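Local coordinates for protein acyl-coenzyme A oxidase (Caenorhabditis elegans, PDB 5K3H) that catalyses the FAD-dependent desaturation of acyl-CoA thioesters to 2-trans-enoyl-CoA with release of hydrogen peroxide, the first step of peroxisomal beta-oxidation, at residues 148-153 with 185-190; 316-321 with 333-338; 501-506 with 532-537. All coordinates share one frame; numbering follows the deposited sequence.

Contact 1 of 3, residues 148-153 with 185-190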
loop_
_atom_site.group_PDB
_atom_site.type_symbol
_atom_site.label_atom_id
_atom_site.label_comp_id
_atom_site.label_asym_id
_atom_site.label_seq_id
_atom_site.Cartn_x
_atom_site.Cartn_y
_atom_site.Cartn_z
ATOM N N THR B 148 7.173 9.317 -27.185
ATOM C CA THR B 148 6.460 9.471 -25.930
ATOM C C THR B 148 5.893 10.886 -25.909
ATOM O O THR B 148 6.023 11.645 -26.875
ATOM C CB THR B 148 7.394 9.160 -24.743
ATOM O OG1 THR B 148 6.685 9.273 -23.501
ATOM C CG2 THR B 148 8.594 10.106 -24.739
ATOM N N TYR B 149 5.256 11.240 -24.798
ATOM C CA TYR B 149 4.637 12.545 -24.622
ATOM C C TYR B 149 5.288 13.181 -23.399
ATOM O O TYR B 149 5.295 12.589 -22.317
ATOM C CB TYR B 149 3.127 12.381 -24.451
ATOM C CG TYR B 149 2.342 13.664 -24.443
ATOM C CD1 TYR B 149 1.914 14.223 -25.628
ATOM C CD2 TYR B 149 2.008 14.303 -23.264
ATOM C CE1 TYR B 149 1.186 15.393 -25.651
ATOM C CE2 TYR B 149 1.273 15.492 -23.281
ATOM C CZ TYR B 149 0.871 16.021 -24.484
ATOM O OH TYR B 149 0.151 17.187 -24.540
ATOM N N ALA B 150 5.875 14.356 -23.570
ATOM C CA ALA B 150 6.747 14.936 -22.544
ATOM C C ALA B 150 6.128 16.236 -22.069
ATOM O O ALA B 150 6.270 17.273 -22.721
ATOM C CB ALA B 150 8.163 15.150 -23.082
ATOM N N GLN B 151 5.422 16.175 -20.942
ATOM C CA GLN B 151 4.763 17.357 -20.395
ATOM C C GLN B 151 5.290 17.729 -19.017
ATOM O O GLN B 151 5.758 18.858 -18.814
ATOM C CB GLN B 151 3.245 17.132 -20.365
ATOM C CG GLN B 151 2.468 18.276 -19.778
ATOM C CD GLN B 151 0.985 18.000 -19.808
ATOM O OE1 GLN B 151 0.306 18.020 -18.774
ATOM N NE2 GLN B 151 0.463 17.740 -21.014
ATOM N N THR B 152 5.235 16.810 -18.064
ATOM C CA THR B 152 5.503 17.177 -16.690
ATOM C C THR B 152 6.976 17.518 -16.495
ATOM O O THR B 152 7.873 16.947 -17.123
ATOM C CB THR B 152 5.093 16.049 -15.756
ATOM O OG1 THR B 152 5.939 14.931 -15.994
ATOM C CG2 THR B 152 3.632 15.656 -15.989
ATOM N N GLU B 153 7.213 18.442 -15.579
ATOM C CA GLU B 153 8.539 18.941 -15.311
ATOM C C GLU B 153 8.907 18.641 -13.868
ATOM O O GLU B 153 8.040 18.382 -13.029
ATOM C CB GLU B 153 8.605 20.436 -15.596
ATOM C CG GLU B 153 8.535 20.730 -17.059
ATOM C CD GLU B 153 8.335 22.188 -17.347
ATOM O OE1 GLU B 153 8.361 22.988 -16.378
ATOM O OE2 GLU B 153 8.149 22.536 -18.536
ATOM N N ALA B 185 12.872 22.982 -14.606
ATOM C CA ALA B 185 12.219 23.005 -15.909
ATOM C C ALA B 185 12.472 21.747 -16.715
ATOM O O ALA B 185 11.865 21.582 -17.777
ATOM C CB ALA B 185 12.670 24.219 -16.723
ATOM N N LEU B 186 13.380 20.884 -16.275
ATOM C CA LEU B 186 13.558 19.605 -16.934
ATOM C C LEU B 186 12.212 18.935 -17.104
ATOM O O LEU B 186 11.388 18.963 -16.189
ATOM C CB LEU B 186 14.464 18.696 -16.108
ATOM C CG LEU B 186 15.966 18.962 -16.042
ATOM C CD1 LEU B 186 16.579 18.226 -14.864
ATOM C CD2 LEU B 186 16.681 18.609 -17.376
ATOM N N LYS B 187 11.957 18.384 -18.286
ATOM C CA LYS B 187 10.918 17.374 -18.364
ATOM C C LYS B 187 11.341 16.221 -17.464
ATOM O O LYS B 187 12.524 15.876 -17.407
ATOM C CB LYS B 187 10.700 16.908 -19.808
ATOM C CG LYS B 187 10.217 18.007 -20.756
ATOM C CD LYS B 187 9.123 18.795 -20.082
ATOM C CE LYS B 187 8.358 19.711 -21.027
ATOM N NZ LYS B 187 7.288 20.437 -20.284
ATOM N N TRP B 188 10.387 15.671 -16.701
ATOM C CA TRP B 188 10.689 14.688 -15.653
ATOM C C TRP B 188 9.437 13.862 -15.441
ATOM O O TRP B 188 8.367 14.447 -15.256
ATOM C CB TRP B 188 11.124 15.364 -14.348
ATOM C CG TRP B 188 11.831 14.442 -13.358
ATOM C CD1 TRP B 188 11.255 13.515 -12.526
ATOM C CD2 TRP B 188 13.243 14.375 -13.105
ATOM N NE1 TRP B 188 12.223 12.868 -11.786
ATOM C CE2 TRP B 188 13.450 13.382 -12.122
ATOM C CE3 TRP B 188 14.353 15.061 -13.612
ATOM C CZ2 TRP B 188 14.713 13.060 -11.644
ATOM C CZ3 TRP B 188 15.614 14.725 -13.137
ATOM C CH2 TRP B 188 15.779 13.732 -12.165
ATOM N N TRP B 189 9.556 12.510 -15.578
ATOM C CA TRP B 189 8.533 11.450 -15.469
ATOM C C TRP B 189 7.921 10.900 -16.767
ATOM O O TRP B 189 7.300 9.830 -16.689
ATOM C CB TRP B 189 7.367 11.871 -14.541
ATOM C CG TRP B 189 7.716 11.649 -13.106
ATOM C CD1 TRP B 189 8.011 12.599 -12.172
ATOM C CD2 TRP B 189 7.870 10.378 -12.455
ATOM N NE1 TRP B 189 8.326 11.998 -10.982
ATOM C CE2 TRP B 189 8.248 10.636 -11.130
ATOM C CE3 TRP B 189 7.714 9.047 -12.871
ATOM C CZ2 TRP B 189 8.490 9.620 -10.217
ATOM C CZ3 TRP B 189 7.942 8.032 -11.958
ATOM C CH2 TRP B 189 8.330 8.323 -10.645
ATOM N N PRO B 190 8.032 11.536 -17.949
ATOM C CA PRO B 190 7.465 10.909 -19.160
ATOM C C PRO B 190 7.987 9.499 -19.378
ATOM O O PRO B 190 9.195 9.253 -19.359
ATOM C CB PRO B 190 7.907 11.844 -20.286
ATOM C CG PRO B 190 7.994 13.174 -19.638
ATOM C CD PRO B 190 8.513 12.899 -18.261
#
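K187 carries the charged part of the contact between the end of strand 147-150 and the short strand 187-188. A bend at chi2 (-45°) turns its chain back toward the 148-153 segment, where NZ donates to Q151 O at 2.6 Å. The same nitrogen forms a salt bridge with E153, NZ lying 2.9 Å from OE2 on the anti side of the carboxylate and somewhat out of its plane. V203 O gives NZ a further acceptor. E153 is fixed from beyond the contact as well: E164 N bonds to OE1 and T165 OG1 to OE2.

Two hydrogen bonds join T152 to W188 in opposite senses. W188 N donates to T152 O (2.9 Å, 163° at the hydrogen), and T152 OG1 donates to W188 O at 2.6 Å. With chi1 at 66°, OG1 sits between the backbone N and the carbonyl carbon of its own residue, facing the W188 carbonyl. A single beta bridge pairs E153 with K187, and two CA-H...O contacts flank it, E153 CA lying 3.0 Å from L186 O and K187 CA 3.3 Å from T152 O.

The P190 ring packs on A150, its CG against A150 CB and 3.6 Å from A150 CA. P190 CB also makes van der Waals contact with a carbonyl oxygen, Y149 O, at 3.4 Å.

Y149, A150, Q151 and T152 bind the FAD shared between the two subunits, and the indoles of W188 and W189 meet H412 of the second subunit. Held by a carboxylate and two backbone carbonyls, the buried ammonium of K187 is likely to stay charged and to fix the course of the backbone through the FAD-binding residues.

Contact 2 of 3, residues 316-321 with 333-338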
loop_
_atom_site.group_PDB
_atom_site.type_symbol
_atom_site.label_atom_id
_atom_site.label_comp_id
_atom_site.label_asym_id
_atom_site.label_seq_id
_atom_site.Cartn_x
_atom_site.Cartn_y
_atom_site.Cartn_z
ATOM N N TYR B 316 -6.573 -18.574 -3.494
ATOM C CA TYR B 316 -5.755 -18.988 -2.355
ATOM C C TYR B 316 -6.601 -19.206 -1.103
ATOM O O TYR B 316 -6.347 -20.141 -0.338
ATOM C CB TYR B 316 -4.654 -17.956 -2.097
ATOM C CG TYR B 316 -3.771 -18.296 -0.920
ATOM C CD1 TYR B 316 -2.861 -19.338 -0.987
ATOM C CD2 TYR B 316 -3.860 -17.586 0.258
ATOM C CE1 TYR B 316 -2.069 -19.672 0.112
ATOM C CE2 TYR B 316 -3.071 -17.897 1.344
ATOM C CZ TYR B 316 -2.178 -18.935 1.273
ATOM O OH TYR B 316 -1.394 -19.235 2.367
ATOM N N SER B 317 -7.625 -18.370 -0.882
ATOM C CA SER B 317 -8.496 -18.570 0.276
ATOM C C SER B 317 -9.281 -19.869 0.173
ATOM O O SER B 317 -9.640 -20.452 1.206
ATOM C CB SER B 317 -9.487 -17.411 0.422
ATOM O OG SER B 317 -8.854 -16.174 0.724
ATOM N N ALA B 318 -9.501 -20.371 -1.045
ATOM C CA ALA B 318 -10.199 -21.647 -1.211
ATOM C C ALA B 318 -9.269 -22.838 -0.949
ATOM O O ALA B 318 -9.718 -23.876 -0.452
ATOM C CB ALA B 318 -10.796 -21.743 -2.622
ATOM N N VAL B 319 -7.968 -22.698 -1.230
ATOM C CA VAL B 319 -7.043 -23.809 -1.031
ATOM C C VAL B 319 -6.335 -23.766 0.327
ATOM O O VAL B 319 -5.853 -24.808 0.796
ATOM C CB VAL B 319 -6.026 -23.834 -2.192
ATOM C CG1 VAL B 319 -6.732 -23.603 -3.505
ATOM C CG2 VAL B 319 -4.920 -22.820 -2.009
ATOM N N ARG B 320 -6.279 -22.601 0.979
ATOM C CA ARG B 320 -5.624 -22.437 2.275
ATOM C C ARG B 320 -6.570 -22.821 3.413
ATOM O O ARG B 320 -7.610 -22.192 3.588
ATOM C CB ARG B 320 -5.168 -20.990 2.428
ATOM C CG ARG B 320 -4.540 -20.630 3.763
ATOM C CD ARG B 320 -3.360 -21.535 4.050
ATOM N NE ARG B 320 -2.549 -20.983 5.122
ATOM C CZ ARG B 320 -1.257 -21.231 5.311
ATOM N NH1 ARG B 320 -0.589 -22.049 4.489
ATOM N NH2 ARG B 320 -0.632 -20.632 6.322
ATOM N N ARG B 321 -6.206 -23.836 4.195
ATOM C CA ARG B 321 -6.960 -24.246 5.376
ATOM C C ARG B 321 -6.205 -23.812 6.629
ATOM O O ARG B 321 -5.012 -24.092 6.758
ATOM C CB ARG B 321 -7.188 -25.762 5.362
ATOM C CG ARG B 321 -8.299 -26.187 4.387
ATOM C CD ARG B 321 -8.416 -27.668 4.234
ATOM N NE ARG B 321 -9.456 -28.056 3.275
ATOM C CZ ARG B 321 -10.736 -28.225 3.606
ATOM N NH1 ARG B 321 -11.107 -28.032 4.870
ATOM N NH2 ARG B 321 -11.638 -28.595 2.706
ATOM N N LYS B 333 -11.258 -23.946 5.197
ATOM C CA LYS B 333 -10.742 -22.983 4.234
ATOM C C LYS B 333 -10.882 -21.585 4.818
ATOM O O LYS B 333 -11.927 -21.250 5.377
ATOM C CB LYS B 333 -11.549 -23.062 2.941
ATOM C CG LYS B 333 -11.535 -24.400 2.251
ATOM C CD LYS B 333 -12.543 -24.390 1.129
ATOM C CE LYS B 333 -12.624 -25.729 0.439
ATOM N NZ LYS B 333 -13.569 -25.685 -0.726
ATOM N N VAL B 334 -9.853 -20.742 4.671
ATOM C CA VAL B 334 -10.014 -19.405 5.233
ATOM C C VAL B 334 -11.144 -18.648 4.546
ATOM O O VAL B 334 -11.716 -17.733 5.145
ATOM C CB VAL B 334 -8.701 -18.608 5.205
ATOM C CG1 VAL B 334 -7.659 -19.348 6.004
ATOM C CG2 VAL B 334 -8.226 -18.366 3.792
ATOM N N LEU B 335 -11.547 -19.067 3.339
ATOM C CA LEU B 335 -12.740 -18.513 2.698
ATOM C C LEU B 335 -13.981 -18.687 3.559
ATOM O O LEU B 335 -14.970 -17.988 3.350
ATOM C CB LEU B 335 -12.971 -19.174 1.331
ATOM C CG LEU B 335 -13.946 -18.600 0.276
ATOM C CD1 LEU B 335 -13.655 -17.167 -0.095
ATOM C CD2 LEU B 335 -14.025 -19.483 -1.001
ATOM N N GLU B 336 -13.931 -19.574 4.552
ATOM C CA GLU B 336 -15.071 -19.839 5.433
ATOM C C GLU B 336 -15.344 -18.686 6.396
ATOM O O GLU B 336 -16.488 -18.528 6.841
ATOM C CB GLU B 336 -14.781 -21.116 6.241
ATOM C CG GLU B 336 -15.928 -22.081 6.399
ATOM C CD GLU B 336 -16.482 -22.542 5.073
ATOM O OE1 GLU B 336 -15.793 -23.322 4.368
ATOM O OE2 GLU B 336 -17.602 -22.082 4.730
ATOM N N TYR B 337 -14.333 -17.865 6.702
ATOM C CA TYR B 337 -14.439 -16.856 7.744
ATOM C C TYR B 337 -15.157 -15.608 7.244
ATOM O O TYR B 337 -14.826 -15.081 6.175
ATOM C CB TYR B 337 -13.050 -16.459 8.246
ATOM C CG TYR B 337 -12.301 -17.569 8.947
ATOM C CD1 TYR B 337 -12.822 -18.158 10.098
ATOM C CD2 TYR B 337 -11.073 -18.031 8.464
ATOM C CE1 TYR B 337 -12.161 -19.188 10.761
ATOM C CE2 TYR B 337 -10.390 -19.079 9.127
ATOM C CZ TYR B 337 -10.955 -19.637 10.280
ATOM O OH TYR B 337 -10.319 -20.651 10.937
ATOM N N GLN B 338 -16.127 -15.115 8.037
ATOM C CA GLN B 338 -16.817 -13.877 7.682
ATOM C C GLN B 338 -15.820 -12.750 7.492
ATOM O O GLN B 338 -15.961 -11.895 6.606
ATOM C CB GLN B 338 -17.815 -13.507 8.770
ATOM C CG GLN B 338 -18.676 -12.303 8.401
ATOM C CD GLN B 338 -19.518 -11.829 9.553
ATOM O OE1 GLN B 338 -19.006 -11.320 10.545
ATOM N NE2 GLN B 338 -20.824 -12.027 9.443
#
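The C-terminal end of helix 300-319, running into the FAD-binding R320, is met by the 3-10 turn 334-336 that precedes helix 338-367. V334 N donates to R320 O at 2.9 Å, approaching nearly in line with the carbonyl bond. L335 N reaches S317 O at 3.2 Å from above the carbonyl plane, 47° out of it. V334 spreads its methyls over the same helix end: CG2 lies 3.5 Å from S317 CA and CG1 4.0 Å from R320 CG.

K333, extended beyond CG, runs past the last helical turn and brings CD to 3.3 Å from A318 O. Its CG sits 4.1 Å above the centre of one face of the R321 guanidinium. R321 NH2 lies 4.9 Å from K333 NZ, but each has an acidic partner, D15 OD1 for NH2 and E19 OE2 for NZ; R321 NH1 also bonds E331 O, and NZ the backbone oxygen D15 O. Were K333 an alanine, E19 would probably lose this salt bridge and a gap is likely to open beside A318 O and the R321 guanidinium face.

Helix 14-21 covers A318, K333 and L335, and helix 338-367 packs on S317, V334 and L335. S317 OG bonds A313 O of its own helix and Q340 NE2. The end of R320 leads away from this turn, its NH1 bonding Y637 OH of the same chain and M154 O of the second subunit.

Contact 3 of 3, residues 501-506 with 532-537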
loop_
_atom_site.group_PDB
_atom_site.type_symbol
_atom_site.label_atom_id
_atom_site.label_comp_id
_atom_site.label_asym_id
_atom_site.label_seq_id
_atom_site.Cartn_x
_atom_site.Cartn_y
_atom_site.Cartn_z
ATOM N N ARG B 501 -26.558 16.648 0.104
ATOM C CA ARG B 501 -26.400 17.355 1.375
ATOM C C ARG B 501 -24.962 17.830 1.572
ATOM O O ARG B 501 -24.728 18.982 1.955
ATOM C CB ARG B 501 -26.827 16.486 2.551
ATOM C CG ARG B 501 -27.324 17.321 3.717
ATOM C CD ARG B 501 -27.491 16.481 4.997
ATOM N NE ARG B 501 -26.274 16.484 5.813
ATOM C CZ ARG B 501 -25.369 15.510 5.828
ATOM N NH1 ARG B 501 -25.547 14.433 5.070
ATOM N NH2 ARG B 501 -24.294 15.607 6.606
ATOM N N GLN B 502 -23.984 16.958 1.299
ATOM C CA GLN B 502 -22.577 17.330 1.468
ATOM C C GLN B 502 -22.140 18.345 0.411
ATOM O O GLN B 502 -21.285 19.198 0.679
ATOM C CB GLN B 502 -21.694 16.071 1.443
ATOM C CG GLN B 502 -20.199 16.310 1.637
ATOM C CD GLN B 502 -19.820 16.909 3.005
ATOM O OE1 GLN B 502 -20.500 16.700 4.019
ATOM N NE2 GLN B 502 -18.708 17.648 3.031
ATOM N N THR B 503 -22.706 18.272 -0.788
ATOM C CA THR B 503 -22.393 19.263 -1.814
ATOM C C THR B 503 -22.865 20.658 -1.413
ATOM O O THR B 503 -22.119 21.640 -1.538
ATOM C CB THR B 503 -22.999 18.840 -3.145
ATOM O OG1 THR B 503 -22.333 17.658 -3.594
ATOM C CG2 THR B 503 -22.868 19.942 -4.182
ATOM N N LEU B 504 -24.120 20.778 -0.976
ATOM C CA LEU B 504 -24.629 22.095 -0.602
ATOM C C LEU B 504 -23.961 22.605 0.677
ATOM O O LEU B 504 -23.697 23.809 0.815
ATOM C CB LEU B 504 -26.146 22.032 -0.431
ATOM C CG LEU B 504 -26.930 21.439 -1.613
ATOM C CD1 LEU B 504 -28.417 21.364 -1.258
ATOM C CD2 LEU B 504 -26.726 22.155 -2.953
ATOM N N LYS B 505 -23.689 21.708 1.630
ATOM C CA LYS B 505 -23.043 22.136 2.865
ATOM C C LYS B 505 -21.663 22.717 2.576
ATOM O O LYS B 505 -21.345 23.844 2.989
ATOM C CB LYS B 505 -22.935 20.951 3.822
ATOM C CG LYS B 505 -22.230 21.288 5.109
ATOM C CD LYS B 505 -21.981 20.074 5.986
ATOM C CE LYS B 505 -21.228 20.487 7.254
ATOM N NZ LYS B 505 -21.352 19.464 8.310
ATOM N N ALA B 506 -20.864 22.003 1.780
ATOM C CA ALA B 506 -19.518 22.465 1.472
ATOM C C ALA B 506 -19.542 23.747 0.655
ATOM O O ALA B 506 -18.742 24.655 0.900
ATOM C CB ALA B 506 -18.760 21.378 0.713
ATOM N N ASN B 532 -13.859 18.255 -1.256
ATOM C CA ASN B 532 -13.462 16.973 -1.834
ATOM C C ASN B 532 -14.380 15.843 -1.406
ATOM O O ASN B 532 -14.653 14.930 -2.200
ATOM C CB ASN B 532 -12.034 16.622 -1.442
ATOM C CG ASN B 532 -11.035 17.255 -2.328
ATOM O OD1 ASN B 532 -11.383 17.954 -3.278
ATOM N ND2 ASN B 532 -9.777 16.974 -2.071
ATOM N N ARG B 533 -14.828 15.859 -0.144
ATOM C CA ARG B 533 -15.793 14.866 0.313
ATOM C C ARG B 533 -17.016 14.840 -0.595
ATOM O O ARG B 533 -17.523 13.765 -0.942
ATOM C CB ARG B 533 -16.192 15.154 1.764
ATOM C CG ARG B 533 -15.102 14.834 2.777
ATOM C CD ARG B 533 -15.442 15.243 4.227
ATOM N NE ARG B 533 -14.358 14.800 5.115
ATOM C CZ ARG B 533 -14.076 15.316 6.304
ATOM N NH1 ARG B 533 -14.803 16.315 6.789
ATOM N NH2 ARG B 533 -13.054 14.839 7.004
ATOM N N ALA B 534 -17.488 16.019 -1.008
ATOM C CA ALA B 534 -18.638 16.101 -1.896
ATOM C C ALA B 534 -18.340 15.490 -3.260
ATOM O O ALA B 534 -19.198 14.817 -3.852
ATOM C CB ALA B 534 -19.051 17.554 -2.047
ATOM N N SER B 535 -17.140 15.747 -3.791
ATOM C CA SER B 535 -16.776 15.230 -5.104
ATOM C C SER B 535 -16.734 13.707 -5.100
ATOM O O SER B 535 -17.124 13.060 -6.082
ATOM C CB SER B 535 -15.424 15.811 -5.530
ATOM O OG SER B 535 -15.411 17.224 -5.425
ATOM N N ARG B 536 -16.234 13.122 -4.008
ATOM C CA ARG B 536 -16.188 11.665 -3.863
ATOM C C ARG B 536 -17.587 11.053 -3.748
ATOM O O ARG B 536 -17.876 10.018 -4.353
ATOM C CB ARG B 536 -15.347 11.298 -2.637
ATOM C CG ARG B 536 -13.871 11.601 -2.785
ATOM C CD ARG B 536 -13.041 10.910 -1.706
ATOM N NE ARG B 536 -11.724 11.513 -1.570
ATOM C CZ ARG B 536 -11.404 12.409 -0.644
ATOM N NH1 ARG B 536 -12.309 12.767 0.249
ATOM N NH2 ARG B 536 -10.185 12.938 -0.603
ATOM N N LEU B 537 -18.455 11.640 -2.922
ATOM C CA LEU B 537 -19.800 11.087 -2.792
ATOM C C LEU B 537 -20.531 11.128 -4.129
ATOM O O LEU B 537 -21.227 10.182 -4.501
ATOM C CB LEU B 537 -20.567 11.844 -1.704
ATOM C CG LEU B 537 -20.054 11.660 -0.265
ATOM C CD1 LEU B 537 -20.697 12.653 0.662
ATOM C CD2 LEU B 537 -20.319 10.231 0.234
#
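Two neighbouring helices, 489-515 and 520-553, pack side by side in antiparallel fashion where Q502 and T503 face R533, A534 and L537. The local axes come within 8.3 Å and run 157° apart. No hydrogen bond links the two segments, which bury 216 Å² between them.

The close approach is consistent with the small side chain of A534. Its CB lies 3.6 Å from T503 OG1 and 3.8 Å from T503 CA, fitting against the backbone of the other helix. The hydroxyl of T503 spends its polarity within its own helix, on A499 O, and meets A534 simply by van der Waals contact.

Q502 provides most of the remaining surface. With CG anti to the backbone N (chi1 -179°), CG lies 3.8 Å from A534 N; the bend at chi2 (63°) then swings the amide toward R533. L537 crosses Q502 at about a right angle, with CD1 3.6 Å from Q502 CB. At the far end Q502 NE2 passes 3.8 Å from R533 CB on its way to a hydrogen bond with E530 OE1.

These helices form a helical hairpin in the C-terminal part of the acyl-CoA oxidase fold, and its second arm carries R533, A534, S535 and R536 of the ATP site shared by the dimer. The chain of R533, extended from CG to NE, leads its guanidinium away from helix 489-515 to a salt bridge with E530 OE2, and Y581, another ATP-binding residue, touches both Q502 and R533.

From the N terminus the three contacts follow in series, none nesting in or crossing another. Contact 1 closes the excursion between its segments, which includes strands 166-170 and 175-179, holding it beside the FAD-binding strand 147-150. Contact 2 closes the loop between helices 300-319 and 338-367, with 11 non-helical, non-strand residues between its segments. Contact 3 ties the two arms of a helical hairpin at the ATP site. Centres of contacts 1 and 2 lie 46 Å apart on opposite sides of the chain's centre; contact 3 is 34 Å from contact 1 and 39 Å from contact 2, centre to centre. All three reach the second subunit, consistent with FAD and ATP sites shared across the dimer.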